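Local atomic coordinates of alpha-catenin-like protein hmp-1 (Caenorhabditis elegans, PDB entry 5H5M), a protein that binds beta-catenin and actin filaments within the cadherin complex of adherens junctions and is required for cell migration during body enclosure and cell shape changes during elongation. Residues N9-F14 / K102-L107; N16-D21 / Q71-L76; A46-A51 / C167-D172; S161-S166 / T229-I234. All blocks are in the same frame, centred on the assembly; numbering follows the deposited sequence.

All four contacts sit in the M domain, an all-helical piece of this vinculin-family protein. Contacts 1 and 2 share helix 6-17, which meets helix 92-122 in the first and helix 56-80 in the second; their centres are about 11 Å apart, and contact 2 is nested in the chain loop that contact 1 closes. Contact 3, centred about 13 Å from contact 1 and 11 Å from contact 4, crosses all the others along the chain and touches contact 4 through Ser170 and Ile234. Contact 4 opens after contacts 1 and 2 have closed, consistent with a passage from the bundle of helices 6-17 to 92-122 into the neighbouring helices 142-166, 173-202 and 207-233.

Contact 1 of 4, residues N9-F14 / K102-L107; sequences NEIDTF and KRTKDL
Ile11 and Thr104 mark the closest approach of two helical segments that run roughly antiparallel, their CA atoms 7.3 Å apart. These are turns of helices 6-17 and 92-122, two members of a four-helix bundle that also takes in helices 27-49 and 56-80. Both side chains point across the gap and pass alongside one another, heading opposite ways. They touch methyl on methyl: Ile11 CG2 lies 3.6 Å from Thr104 CG2. Each of these methyls is anti to its own backbone N, which carries it out over the interface. One turn further along, Phe14 comes in at a slant, and Thr104 OG1 sits near the plane of the ring, off its edge, 4.2 Å from Phe14 CD2. No hydrogen bond links the two segments. The buried hydroxyl of Thr104 is satisfied within its own helix by the carbonyl of Val100. The core is completed by Ile41 of helix 27-49, which touches both Ile11 and Phe14, and by Leu69 of helix 56-80, which meets Phe14 and Thr104. Within helix 6-17, Thr13 OG1 bonds back to Asn9 O at 2.8 Å, the same oxygen that receives Thr13 N.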
# COMPACT_ATOMS: atom_id res chain seq x y z
N ASN A 9 12.49 12.37 -8.70
CA ASN A 9 13.69 13.02 -9.19
C ASN A 9 13.60 14.54 -9.02
O ASN A 9 14.59 15.19 -8.73
CB ASN A 9 13.94 12.67 -10.66
CG ASN A 9 14.38 11.23 -10.84
OD1 ASN A 9 14.91 10.61 -9.92
ND2 ASN A 9 14.15 10.68 -12.03
N GLU A 10 12.40 15.08 -9.21
CA GLU A 10 12.16 16.50 -8.99
C GLU A 10 12.44 16.88 -7.54
O GLU A 10 13.06 17.90 -7.27
CB GLU A 10 10.72 16.87 -9.36
CG GLU A 10 10.38 16.74 -10.84
CD GLU A 10 10.96 17.86 -11.69
OE1 GLU A 10 11.64 18.74 -11.14
OE2 GLU A 10 10.71 17.85 -12.92
N ILE A 11 11.99 16.03 -6.61
CA ILE A 11 12.21 16.26 -5.19
C ILE A 11 13.68 16.12 -4.80
O ILE A 11 14.23 16.98 -4.11
CB ILE A 11 11.37 15.27 -4.34
CG1 ILE A 11 9.89 15.61 -4.43
CG2 ILE A 11 11.82 15.29 -2.89
CD1 ILE A 11 9.00 14.64 -3.70
N ASP A 12 14.31 15.04 -5.26
CA ASP A 12 15.70 14.76 -4.92
C ASP A 12 16.65 15.86 -5.40
O ASP A 12 17.52 16.31 -4.65
CB ASP A 12 16.13 13.41 -5.50
CG ASP A 12 15.47 12.24 -4.79
OD1 ASP A 12 15.00 12.41 -3.64
OD2 ASP A 12 15.42 11.14 -5.38
N THR A 13 16.49 16.28 -6.65
CA THR A 13 17.34 17.33 -7.22
C THR A 13 17.08 18.67 -6.54
O THR A 13 18.01 19.44 -6.31
CB THR A 13 17.13 17.47 -8.74
OG1 THR A 13 15.75 17.73 -9.02
CG2 THR A 13 17.55 16.20 -9.46
N PHE A 14 15.81 18.95 -6.23
CA PHE A 14 15.42 20.20 -5.60
C PHE A 14 16.16 20.43 -4.29
O PHE A 14 16.52 21.56 -3.95
CB PHE A 14 13.91 20.22 -5.35
CG PHE A 14 13.41 21.49 -4.73
CD1 PHE A 14 13.40 22.68 -5.44
CD2 PHE A 14 12.93 21.49 -3.43
CE1 PHE A 14 12.93 23.85 -4.87
CE2 PHE A 14 12.45 22.66 -2.85
CZ PHE A 14 12.46 23.84 -3.57
N LYS A 102 13.55 20.28 5.62
CA LYS A 102 12.64 19.65 6.57
C LYS A 102 11.23 19.49 5.99
O LYS A 102 10.58 18.47 6.22
CB LYS A 102 12.58 20.45 7.87
CG LYS A 102 12.09 19.64 9.06
CD LYS A 102 10.93 20.32 9.76
CE LYS A 102 11.32 21.70 10.26
NZ LYS A 102 10.17 22.38 10.93
N ARG A 103 10.77 20.49 5.25
CA ARG A 103 9.46 20.42 4.61
C ARG A 103 9.47 19.40 3.48
O ARG A 103 8.53 18.63 3.32
CB ARG A 103 9.04 21.80 4.08
CG ARG A 103 9.01 22.88 5.14
CD ARG A 103 7.99 22.58 6.22
NE ARG A 103 8.10 23.51 7.34
CZ ARG A 103 7.25 23.57 8.36
NH1 ARG A 103 6.20 22.76 8.40
NH2 ARG A 103 7.44 24.45 9.33
N THR A 104 10.56 19.40 2.71
CA THR A 104 10.72 18.44 1.63
C THR A 104 10.75 17.00 2.16
O THR A 104 10.13 16.11 1.58
CB THR A 104 12.02 18.71 0.83
OG1 THR A 104 12.02 20.06 0.37
CG2 THR A 104 12.10 17.78 -0.36
N LYS A 105 11.47 16.80 3.26
CA LYS A 105 11.56 15.48 3.88
C LYS A 105 10.18 14.97 4.33
O LYS A 105 9.86 13.79 4.15
CB LYS A 105 12.50 15.51 5.09
CG LYS A 105 12.53 14.20 5.86
CD LYS A 105 13.42 14.24 7.08
CE LYS A 105 13.30 12.94 7.87
NZ LYS A 105 14.19 12.89 9.05
N ASP A 106 9.38 15.86 4.90
CA ASP A 106 8.05 15.48 5.35
C ASP A 106 7.12 15.21 4.17
O ASP A 106 6.33 14.27 4.20
CB ASP A 106 7.45 16.57 6.25
CG ASP A 106 8.11 16.62 7.62
OD1 ASP A 106 8.20 17.72 8.20
OD2 ASP A 106 8.54 15.55 8.11
N LEU A 107 7.23 16.04 3.14
CA LEU A 107 6.40 15.88 1.95
C LEU A 107 6.63 14.53 1.30
O LEU A 107 5.69 13.85 0.90
CB LEU A 107 6.65 17.00 0.95
CG LEU A 107 5.86 16.89 -0.36
CD1 LEU A 107 4.37 16.91 -0.09
CD2 LEU A 107 6.24 18.00 -1.32

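Contact 2 of 4, residues N16-D21 / Q71-L76; sequences NRIEID and QALQEL
Ile18 meets Leu76 and Leu73 through different parts of its side chain, its CB facing one leucine and its CG2 the other. The nearest backbone pair, Ile18 and Leu73, is still 8.4 Å apart from CA to CA, and the side chains bridge the distance. Ile18 has CG1 wedged between its backbone N and carbonyl carbon (chi1 60°), which swings CG2 to the position anti to the carbonyl carbon. With CG anti to the backbone N (chi1 173°), Leu76 extends CD2 to Ile18, where it packs 3.9 Å from Ile18 CB and also lies 4.0 Å from Ile18 O. Leu73 does not aim its CB straight at the partner; only the end of the chain closes in, and Leu73 CD1 stands 4.3 Å from Ile18 CG2. Here the bundle is nearing its end: the chain runs out of helix 6-17 into a loop, while the facing helix is part of a predicted coiled coil. Val100 and His101 of helix 92-122 pack against Ile18 as well. The turn is also tied to helix 56-80 by polar bonds, since the hydroxyl of Tyr80 pairs with both Ile18 O and Ile20 N. Along helix 56-80, Gln71 NE2 donates to Glu75 OE2 at 3.3 Å in a bent bond, approaching on the syn side of the oxygen but 33° out of the carboxylate plane.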
# COMPACT_ATOMS: atom_id res chain seq x y z
N ASN A 16 19.06 19.77 -3.70
CA ASN A 16 20.41 20.20 -4.02
C ASN A 16 20.43 21.54 -4.73
O ASN A 16 21.34 22.34 -4.55
CB ASN A 16 21.13 19.15 -4.86
CG ASN A 16 21.43 17.88 -4.09
OD1 ASN A 16 21.84 17.92 -2.93
ND2 ASN A 16 21.21 16.73 -4.74
N ARG A 17 19.40 21.78 -5.55
CA ARG A 17 19.29 23.02 -6.31
C ARG A 17 19.19 24.24 -5.40
O ARG A 17 19.68 25.32 -5.74
CB ARG A 17 18.09 22.98 -7.25
CG ARG A 17 18.18 21.94 -8.37
CD ARG A 17 19.44 22.13 -9.21
NE ARG A 17 19.46 23.42 -9.90
CZ ARG A 17 19.05 23.61 -11.15
NH1 ARG A 17 18.57 22.59 -11.85
NH2 ARG A 17 19.12 24.82 -11.70
N ILE A 18 18.55 24.07 -4.24
CA ILE A 18 18.34 25.18 -3.32
C ILE A 18 19.61 25.53 -2.55
O ILE A 18 19.65 26.54 -1.85
CB ILE A 18 17.22 24.86 -2.30
CG1 ILE A 18 17.59 23.63 -1.48
CG2 ILE A 18 15.89 24.68 -3.01
CD1 ILE A 18 16.59 23.28 -0.42
N GLU A 19 20.63 24.69 -2.68
CA GLU A 19 21.91 24.95 -2.05
C GLU A 19 22.87 25.58 -3.06
O GLU A 19 23.63 24.88 -3.74
CB GLU A 19 22.51 23.67 -1.47
CG GLU A 19 21.76 23.17 -0.24
CD GLU A 19 22.31 21.85 0.28
OE1 GLU A 19 22.84 21.06 -0.54
OE2 GLU A 19 22.20 21.61 1.50
N ILE A 20 22.82 26.90 -3.16
CA ILE A 20 23.66 27.65 -4.08
C ILE A 20 24.65 28.49 -3.28
O ILE A 20 24.33 28.93 -2.17
CB ILE A 20 22.83 28.57 -5.00
CG1 ILE A 20 21.56 27.85 -5.47
CG2 ILE A 20 23.65 29.05 -6.18
CD1 ILE A 20 20.57 28.76 -6.17
N ASP A 21 25.84 28.71 -3.83
CA ASP A 21 26.76 29.68 -3.25
C ASP A 21 26.09 31.05 -3.28
O ASP A 21 25.73 31.53 -4.36
CB ASP A 21 28.09 29.69 -4.01
CG ASP A 21 29.01 30.80 -3.55
OD1 ASP A 21 29.06 31.09 -2.33
OD2 ASP A 21 29.71 31.39 -4.40
N GLN A 71 6.07 28.24 1.08
CA GLN A 71 6.40 29.30 2.03
C GLN A 71 7.88 29.25 2.41
O GLN A 71 8.55 30.28 2.43
CB GLN A 71 5.53 29.18 3.27
CG GLN A 71 5.81 30.22 4.34
CD GLN A 71 5.10 29.91 5.65
OE1 GLN A 71 4.28 28.99 5.72
NE2 GLN A 71 5.41 30.68 6.69
N ALA A 72 8.37 28.05 2.71
CA ALA A 72 9.76 27.87 3.09
C ALA A 72 10.70 28.29 1.96
O ALA A 72 11.78 28.81 2.22
CB ALA A 72 10.02 26.42 3.48
N LEU A 73 10.29 28.05 0.72
CA LEU A 73 11.12 28.42 -0.42
C LEU A 73 11.18 29.94 -0.58
O LEU A 73 12.23 30.50 -0.86
CB LEU A 73 10.62 27.78 -1.72
CG LEU A 73 11.42 28.21 -2.95
CD1 LEU A 73 12.88 27.79 -2.82
CD2 LEU A 73 10.82 27.67 -4.24
N GLN A 74 10.03 30.59 -0.39
CA GLN A 74 9.95 32.04 -0.50
C GLN A 74 10.85 32.74 0.52
O GLN A 74 11.52 33.71 0.19
CB GLN A 74 8.51 32.52 -0.34
CG GLN A 74 7.62 32.20 -1.54
CD GLN A 74 8.16 32.77 -2.84
OE1 GLN A 74 8.46 33.96 -2.93
NE2 GLN A 74 8.30 31.91 -3.84
N GLU A 75 10.86 32.22 1.74
CA GLU A 75 11.69 32.80 2.81
C GLU A 75 13.17 32.64 2.49
O GLU A 75 13.95 33.57 2.69
CB GLU A 75 11.37 32.15 4.16
CG GLU A 75 9.95 32.44 4.65
CD GLU A 75 9.59 31.65 5.89
OE1 GLU A 75 10.43 30.86 6.37
OE2 GLU A 75 8.46 31.82 6.39
N LEU A 76 13.55 31.46 1.99
CA LEU A 76 14.93 31.20 1.59
C LEU A 76 15.36 32.15 0.47
O LEU A 76 16.46 32.70 0.52
CB LEU A 76 15.10 29.75 1.14
CG LEU A 76 16.45 29.36 0.54
CD1 LEU A 76 17.60 29.62 1.51
CD2 LEU A 76 16.45 27.89 0.10

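Contact 3 of 4, residues A46-A51 / C167-D172; sequences ASIADA and CQLSSD
A largely apolar junction between the four-helix bundle of helices 6-17, 27-49, 56-80 and 92-122 and the loop leading into helix 173-202 is formed where Ile48 meets Leu169 and Gln168. Ile48 sits in the last turns of helix 27-49 and points at the loop, although the nearest CA atoms, those of Ile48 and Gln168, remain 9.7 Å apart. Its CG1 lies anti to the carbonyl carbon (chi1 -72°) and the chain continues fully extended, pushing CD1 out to the far end of its reach. There Ile48 CD1 and Leu169 CD2 meet tip to tip at 4.1 Å. Gln168 runs past Ile48 the other way, its own chain stretched beyond CG, and its amide oxygen OE1 rests 4.0 Å from Ile48 CD1 in a plain van der Waals contact, equally near Ile48 CG1. This joint lies where helix 6-17 and helix 92-122 also come together: Leu7 and Ile115 each touch both Ile48 and Leu169, and the backbone of Gln168 is hydrogen-bonded to that of Ile8. Helix 27-49 stops just past the contact, with Asp50 the first residue to leave helical angles and its carboxylate salt-bridged to Lys59. The loop has its own local order. Ser170 OG accepts from Asp172 N at 3.1 Å, forming an ST turn, with an N-H...O angle of 150°. Asp172 in turn occupies the N-cap of helix 173-202, its carboxylate capping a backbone N there and its OD1 bonded to Ser175 OG.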
# COMPACT_ATOMS: atom_id res chain seq x y z
N ALA A 46 -0.01 16.86 -5.97
CA ALA A 46 -1.45 17.06 -6.00
C ALA A 46 -2.16 15.91 -6.71
O ALA A 46 -3.24 15.50 -6.30
CB ALA A 46 -1.78 18.39 -6.68
N SER A 47 -1.55 15.40 -7.77
CA SER A 47 -2.12 14.28 -8.53
C SER A 47 -2.26 13.06 -7.63
O SER A 47 -3.24 12.32 -7.71
CB SER A 47 -1.26 13.95 -9.75
OG SER A 47 -1.29 15.00 -10.70
N ILE A 48 -1.27 12.86 -6.78
CA ILE A 48 -1.29 11.77 -5.81
C ILE A 48 -2.32 12.05 -4.72
O ILE A 48 -3.12 11.19 -4.39
CB ILE A 48 0.11 11.57 -5.21
CG1 ILE A 48 1.04 10.95 -6.26
CG2 ILE A 48 0.05 10.71 -3.96
CD1 ILE A 48 2.48 10.79 -5.80
N ALA A 49 -2.30 13.27 -4.19
CA ALA A 49 -3.25 13.68 -3.16
C ALA A 49 -4.69 13.60 -3.65
O ALA A 49 -5.57 13.12 -2.93
CB ALA A 49 -2.93 15.10 -2.69
N ASP A 50 -4.94 14.06 -4.87
CA ASP A 50 -6.29 14.15 -5.40
C ASP A 50 -6.70 12.95 -6.24
O ASP A 50 -7.51 13.07 -7.16
CB ASP A 50 -6.46 15.42 -6.24
CG ASP A 50 -6.35 16.68 -5.42
OD1 ASP A 50 -6.72 16.64 -4.23
OD2 ASP A 50 -5.88 17.70 -5.96
N ALA A 51 -6.14 11.79 -5.92
CA ALA A 51 -6.68 10.54 -6.44
C ALA A 51 -7.85 10.15 -5.55
O ALA A 51 -7.76 10.29 -4.32
CB ALA A 51 -5.62 9.45 -6.47
N CYS A 167 5.64 3.77 -9.39
CA CYS A 167 6.86 4.06 -10.14
C CYS A 167 7.30 5.52 -10.04
O CYS A 167 8.48 5.83 -10.18
CB CYS A 167 6.68 3.66 -11.60
SG CYS A 167 6.52 1.87 -11.84
N GLN A 168 6.34 6.41 -9.80
CA GLN A 168 6.63 7.84 -9.71
C GLN A 168 7.56 8.18 -8.54
O GLN A 168 8.24 9.20 -8.56
CB GLN A 168 5.33 8.65 -9.55
CG GLN A 168 4.21 8.23 -10.46
CD GLN A 168 2.99 9.12 -10.29
OE1 GLN A 168 3.06 10.19 -9.68
NE2 GLN A 168 1.85 8.67 -10.82
N LEU A 169 7.57 7.33 -7.52
CA LEU A 169 8.31 7.64 -6.30
C LEU A 169 9.56 6.79 -6.14
O LEU A 169 10.20 6.81 -5.08
CB LEU A 169 7.41 7.46 -5.08
CG LEU A 169 6.14 8.31 -5.09
CD1 LEU A 169 5.47 8.23 -3.74
CD2 LEU A 169 6.46 9.76 -5.43
N SER A 170 9.92 6.06 -7.18
CA SER A 170 11.14 5.26 -7.15
C SER A 170 12.17 5.78 -8.14
O SER A 170 11.84 6.09 -9.29
CB SER A 170 10.83 3.79 -7.44
OG SER A 170 12.03 3.02 -7.45
N SER A 171 13.42 5.90 -7.69
CA SER A 171 14.51 6.30 -8.57
C SER A 171 15.23 5.07 -9.11
O SER A 171 16.22 5.18 -9.84
CB SER A 171 15.50 7.21 -7.83
OG SER A 171 16.27 6.47 -6.90
N ASP A 172 14.72 3.90 -8.74
CA ASP A 172 15.26 2.63 -9.23
C ASP A 172 14.78 2.39 -10.66
O ASP A 172 13.73 1.78 -10.87
CB ASP A 172 14.84 1.48 -8.31
CG ASP A 172 15.58 0.19 -8.61
OD1 ASP A 172 15.64 -0.67 -7.70
OD2 ASP A 172 16.09 0.02 -9.73

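Contact 4 of 4, residues S161-S166 / T229-I234; sequences SVARLS and TALDNI
Helical segments 161-166 and 229-234 cross with their chains running in the same general sense, closest at Ala163 and Leu231, whose CA atoms are 7.2 Å apart. The short spacing is consistent with the small residues Ala163 and Ser166 facing the larger Leu231 and Ile234. Leu231 holds CG anti to its carbonyl carbon (chi1 -79°), and its CD2 methyl is laid against Ser166, 3.7 Å from both Ser166 CB and Ser166 OG. The same leucine reaches the backbone of Ala163, with CD2 at 4.3 Å from Ala163 CA. Ile234, just beyond the last helical turn, brings CD1 to 4.0 Å from Ser166 CB, close to Ser166 O as well. Here helices 142-166 and 207-233 pack in the helical-bundle architecture of this vinculin-family M domain, alongside helix 173-202, whose Ile179 touches Ala163 and Ile234. Ile115 and Ile119 of helix 92-122 lie against Ser166, and Phe123 meets Leu231. The buried hydroxyl of Ser166 finds its partner inside its own helix: Ser166 OG donates to Val162 O at 2.9 Å, from above the carbonyl plane (37° out of it), while Ser166 N reaches that oxygen from the opposite face. Were Ser166 replaced by an alanine, Val162 O would probably be left with the backbone N as its one donor within the segment, and a small gap would be likely to open beside Leu231 CD2, which the hydroxyl now touches. Away from the interface, Arg164 forms a salt bridge with Glu187 of helix 173-202, and Asp232 one with Arg289 of helix 276-300.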
# COMPACT_ATOMS: atom_id res chain seq x y z
N SER A 161 -2.99 -0.33 -11.88
CA SER A 161 -2.97 1.10 -11.61
C SER A 161 -2.03 1.45 -10.46
O SER A 161 -1.26 2.41 -10.56
CB SER A 161 -4.39 1.58 -11.29
OG SER A 161 -4.38 2.93 -10.87
N VAL A 162 -2.10 0.68 -9.38
CA VAL A 162 -1.25 0.91 -8.21
C VAL A 162 0.23 0.71 -8.55
O VAL A 162 1.09 1.49 -8.12
CB VAL A 162 -1.65 -0.01 -7.04
CG1 VAL A 162 -0.62 0.05 -5.92
CG2 VAL A 162 -3.03 0.36 -6.52
N ALA A 163 0.52 -0.32 -9.34
CA ALA A 163 1.89 -0.58 -9.78
C ALA A 163 2.47 0.62 -10.53
O ALA A 163 3.61 1.02 -10.28
CB ALA A 163 1.94 -1.82 -10.67
N ARG A 164 1.69 1.20 -11.43
CA ARG A 164 2.14 2.34 -12.21
C ARG A 164 2.26 3.60 -11.36
O ARG A 164 3.14 4.43 -11.59
CB ARG A 164 1.20 2.59 -13.40
CG ARG A 164 1.32 1.52 -14.48
CD ARG A 164 0.17 1.59 -15.49
NE ARG A 164 0.39 0.67 -16.60
CZ ARG A 164 -0.56 0.21 -17.39
NH1 ARG A 164 -1.83 0.56 -17.20
NH2 ARG A 164 -0.26 -0.63 -18.38
N LEU A 165 1.38 3.73 -10.37
CA LEU A 165 1.41 4.87 -9.46
C LEU A 165 2.68 4.83 -8.61
O LEU A 165 3.27 5.87 -8.30
CB LEU A 165 0.16 4.88 -8.57
CG LEU A 165 -0.01 6.00 -7.53
CD1 LEU A 165 -0.46 7.28 -8.20
CD2 LEU A 165 -0.99 5.59 -6.43
N SER A 166 3.10 3.63 -8.24
CA SER A 166 4.29 3.44 -7.41
C SER A 166 5.58 3.92 -8.07
O SER A 166 6.49 4.41 -7.41
CB SER A 166 4.43 1.96 -7.03
OG SER A 166 3.30 1.51 -6.31
N THR A 229 6.87 -8.85 -5.79
CA THR A 229 8.27 -8.83 -5.37
C THR A 229 8.93 -7.52 -5.78
O THR A 229 9.62 -6.89 -4.98
CB THR A 229 9.05 -10.01 -5.97
OG1 THR A 229 8.46 -11.24 -5.55
CG2 THR A 229 10.50 -9.97 -5.49
N ALA A 230 8.72 -7.12 -7.03
CA ALA A 230 9.34 -5.90 -7.54
C ALA A 230 8.88 -4.67 -6.76
O ALA A 230 9.70 -3.79 -6.45
CB ALA A 230 9.02 -5.74 -9.02
N LEU A 231 7.60 -4.61 -6.42
CA LEU A 231 7.04 -3.50 -5.64
C LEU A 231 7.59 -3.42 -4.22
O LEU A 231 7.83 -2.33 -3.70
CB LEU A 231 5.51 -3.59 -5.59
CG LEU A 231 4.78 -3.11 -6.84
CD1 LEU A 231 3.29 -3.33 -6.69
CD2 LEU A 231 5.08 -1.65 -7.11
N ASP A 232 7.78 -4.57 -3.58
CA ASP A 232 8.37 -4.60 -2.24
C ASP A 232 9.80 -4.07 -2.28
O ASP A 232 10.29 -3.53 -1.29
CB ASP A 232 8.35 -6.03 -1.67
CG ASP A 232 6.94 -6.53 -1.37
OD1 ASP A 232 6.04 -5.68 -1.18
OD2 ASP A 232 6.74 -7.76 -1.32
N ASN A 233 10.45 -4.21 -3.43
CA ASN A 233 11.83 -3.77 -3.59
C ASN A 233 11.99 -2.26 -3.77
O ASN A 233 13.08 -1.72 -3.60
CB ASN A 233 12.48 -4.49 -4.76
CG ASN A 233 13.21 -5.75 -4.34
OD1 ASN A 233 12.82 -6.86 -4.69
ND2 ASN A 233 14.28 -5.58 -3.56
N ILE A 234 10.91 -1.57 -4.14
CA ILE A 234 10.94 -0.12 -4.24
C ILE A 234 10.13 0.50 -3.10
O ILE A 234 9.72 1.66 -3.16
CB ILE A 234 10.41 0.39 -5.60
CG1 ILE A 234 8.93 0.06 -5.77
CG2 ILE A 234 11.23 -0.18 -6.75
CD1 ILE A 234 8.26 0.88 -6.86